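Long-range contact in bacterial microcompartment shell protein CutR (Streptococcus intermedius SK54 = ATCC 27335, PDB 6XPJ), which serves as a minor shell protein of the choline-degrading bacterial microcompartment and may lend the shell heterogeneity and flexibility: residues D63-A68 with E97-Y102. The protein carries 1 engineered substitution. Numbering follows the deposited sequence.
Sequences DIAGAA and EDILEY. Engineered in segment 63-68: A67 (natural residue Lys).
I64 reaches across from helix 58-68 to helix 89-105 and touches three residues there, D98, I99 and Y102. From CB, which points toward the partner helix, the side chain forks. The short branch, CG2, lies anti to the backbone N and comes down on the backbone between D98 and I99, 3.7 Å from the I99 N; CG1 of I99 is 4.0 Å from the same methyl. The long branch leaves through CG1, beside the backbone N (chi1 -67°), and its extended chi2 carries I64 CD1 obliquely to the Y102 ring, 3.3 Å from Y102 CD2 and 3.7 Å from Y102 CB. The two side chains cross at about a right angle. One turn from I64, A68 sets its CB 3.2 Å from OD2 of D98, a close carbon-to-oxygen van der Waals contact. On the buried side, CD1 of I99 meets the A65 CB at 3.8 Å, and F85 of strand 82-87 packs against both residues. The axes of 63-68 and 97-102 come within 8.7 Å, with 130° between their N-to-C directions; both helices lie against the sheet of the circularly permuted BMC domain. The far end of Y102 leaves the pair: its OH hydrogen-bonds to the backbone O of K116 in a neighbouring subunit. No hydrogen bond joins the two segments, so the contact holds by van der Waals packing, mostly apolar, with the D98 carboxylate at its rim, while the tyrosine hydroxyl ties it into the hexamer.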
loop_
_atom_site.group_PDB
_atom_site.type_symbol
_atom_site.label_atom_id
_atom_site.label_comp_id
_atom_site.label_asym_id
_atom_site.label_seq_id
_atom_site.Cartn_x
_atom_site.Cartn_y
_atom_site.Cartn_z
ATOM N N ASP C 63 -24.813 -0.406 4.814
ATOM C CA ASP C 63 -26.200 0.113 4.737
ATOM C C ASP C 63 -27.162 -1.001 4.315
ATOM O O ASP C 63 -28.277 -1.147 4.910
ATOM C CB ASP C 63 -26.255 1.300 3.788
ATOM C CG ASP C 63 -27.652 1.862 3.670
ATOM O OD1 ASP C 63 -28.027 2.620 4.586
ATOM O OD2 ASP C 63 -28.315 1.568 2.684
ATOM N N ILE C 64 -26.816 -1.755 3.279
ATOM C CA ILE C 64 -27.669 -2.877 2.817
ATOM C C ILE C 64 -27.803 -3.882 3.950
ATOM O O ILE C 64 -28.939 -4.359 4.197
ATOM C CB ILE C 64 -27.093 -3.488 1.540
ATOM C CG1 ILE C 64 -27.177 -2.512 0.383
ATOM C CG2 ILE C 64 -27.772 -4.827 1.201
ATOM C CD1 ILE C 64 -26.309 -2.897 -0.753
ATOM N N ALA C 65 -26.704 -4.262 4.597
ATOM C CA ALA C 65 -26.725 -5.292 5.657
ATOM C C ALA C 65 -27.713 -4.884 6.739
ATOM O O ALA C 65 -28.577 -5.706 7.079
ATOM C CB ALA C 65 -25.355 -5.542 6.228
ATOM N N GLY C 66 -27.593 -3.665 7.260
ATOM C CA GLY C 66 -28.445 -3.169 8.360
ATOM C C GLY C 66 -29.889 -2.990 7.947
ATOM O O GLY C 66 -30.802 -3.216 8.810
ATOM N N ALA C 67 -30.156 -2.693 6.678
ATOM C CA ALA C 67 -31.545 -2.528 6.169
ATOM C C ALA C 67 -32.182 -3.915 5.953
ATOM O O ALA C 67 -33.430 -3.997 5.979
ATOM C CB ALA C 67 -31.583 -1.724 4.906
ATOM N N ALA C 68 -31.376 -4.957 5.703
ATOM C CA ALA C 68 -31.840 -6.293 5.234
ATOM C C ALA C 68 -32.412 -7.138 6.380
ATOM O O ALA C 68 -33.298 -8.008 6.120
ATOM C CB ALA C 68 -30.695 -7.025 4.568
ATOM N N GLU C 97 -26.544 -12.250 1.819
ATOM C CA GLU C 97 -27.244 -12.516 0.540
ATOM C C GLU C 97 -27.688 -11.193 -0.085
ATOM O O GLU C 97 -27.524 -11.012 -1.309
ATOM C CB GLU C 97 -28.478 -13.358 0.809
ATOM C CG GLU C 97 -28.184 -14.793 1.163
ATOM C CD GLU C 97 -29.353 -15.499 1.815
ATOM O OE1 GLU C 97 -29.254 -16.724 1.973
ATOM O OE2 GLU C 97 -30.356 -14.836 2.170
ATOM N N ASP C 98 -28.239 -10.285 0.716
ATOM C CA ASP C 98 -28.765 -9.019 0.157
ATOM C C ASP C 98 -27.605 -8.184 -0.371
ATOM O O ASP C 98 -27.736 -7.553 -1.439
ATOM C CB ASP C 98 -29.638 -8.296 1.176
ATOM C CG ASP C 98 -31.008 -8.963 1.324
ATOM O OD1 ASP C 98 -31.203 -10.072 0.801
ATOM O OD2 ASP C 98 -31.899 -8.308 1.876
ATOM N N ILE C 99 -26.474 -8.164 0.325
ATOM C CA ILE C 99 -25.258 -7.483 -0.193
ATOM C C ILE C 99 -24.855 -8.101 -1.536
ATOM O O ILE C 99 -24.633 -7.343 -2.475
ATOM C CB ILE C 99 -24.093 -7.548 0.814
ATOM C CG1 ILE C 99 -24.380 -6.702 2.059
ATOM C CG2 ILE C 99 -22.787 -7.140 0.173
ATOM C CD1 ILE C 99 -23.468 -6.996 3.208
ATOM N N LEU C 100 -24.705 -9.417 -1.622
ATOM C CA LEU C 100 -24.245 -10.071 -2.868
ATOM C C LEU C 100 -25.216 -9.786 -4.001
ATOM O O LEU C 100 -24.760 -9.463 -5.098
ATOM C CB LEU C 100 -24.065 -11.566 -2.621
ATOM C CG LEU C 100 -22.880 -11.946 -1.737
ATOM C CD1 LEU C 100 -22.955 -13.413 -1.346
ATOM C CD2 LEU C 100 -21.552 -11.628 -2.395
ATOM N N GLU C 101 -26.519 -9.878 -3.741
ATOM C CA GLU C 101 -27.505 -9.709 -4.823
ATOM C C GLU C 101 -27.457 -8.255 -5.326
ATOM O O GLU C 101 -27.522 -8.048 -6.535
ATOM C CB GLU C 101 -28.900 -10.068 -4.336
ATOM C CG GLU C 101 -29.089 -11.555 -4.135
ATOM C CD GLU C 101 -30.400 -11.956 -3.503
ATOM O OE1 GLU C 101 -31.362 -11.138 -3.490
ATOM O OE2 GLU C 101 -30.459 -13.095 -2.966
ATOM N N TYR C 102 -27.371 -7.283 -4.425
ATOM C CA TYR C 102 -27.344 -5.864 -4.839
ATOM C C TYR C 102 -26.075 -5.628 -5.671
ATOM O O TYR C 102 -26.124 -5.035 -6.752
ATOM C CB TYR C 102 -27.385 -4.913 -3.641
ATOM C CG TYR C 102 -27.224 -3.484 -4.090
ATOM C CD1 TYR C 102 -28.284 -2.777 -4.622
ATOM C CD2 TYR C 102 -25.981 -2.869 -4.077
ATOM C CE1 TYR C 102 -28.126 -1.484 -5.099
ATOM C CE2 TYR C 102 -25.809 -1.592 -4.567
ATOM C CZ TYR C 102 -26.877 -0.902 -5.101
ATOM O OH TYR C 102 -26.689 0.376 -5.551
#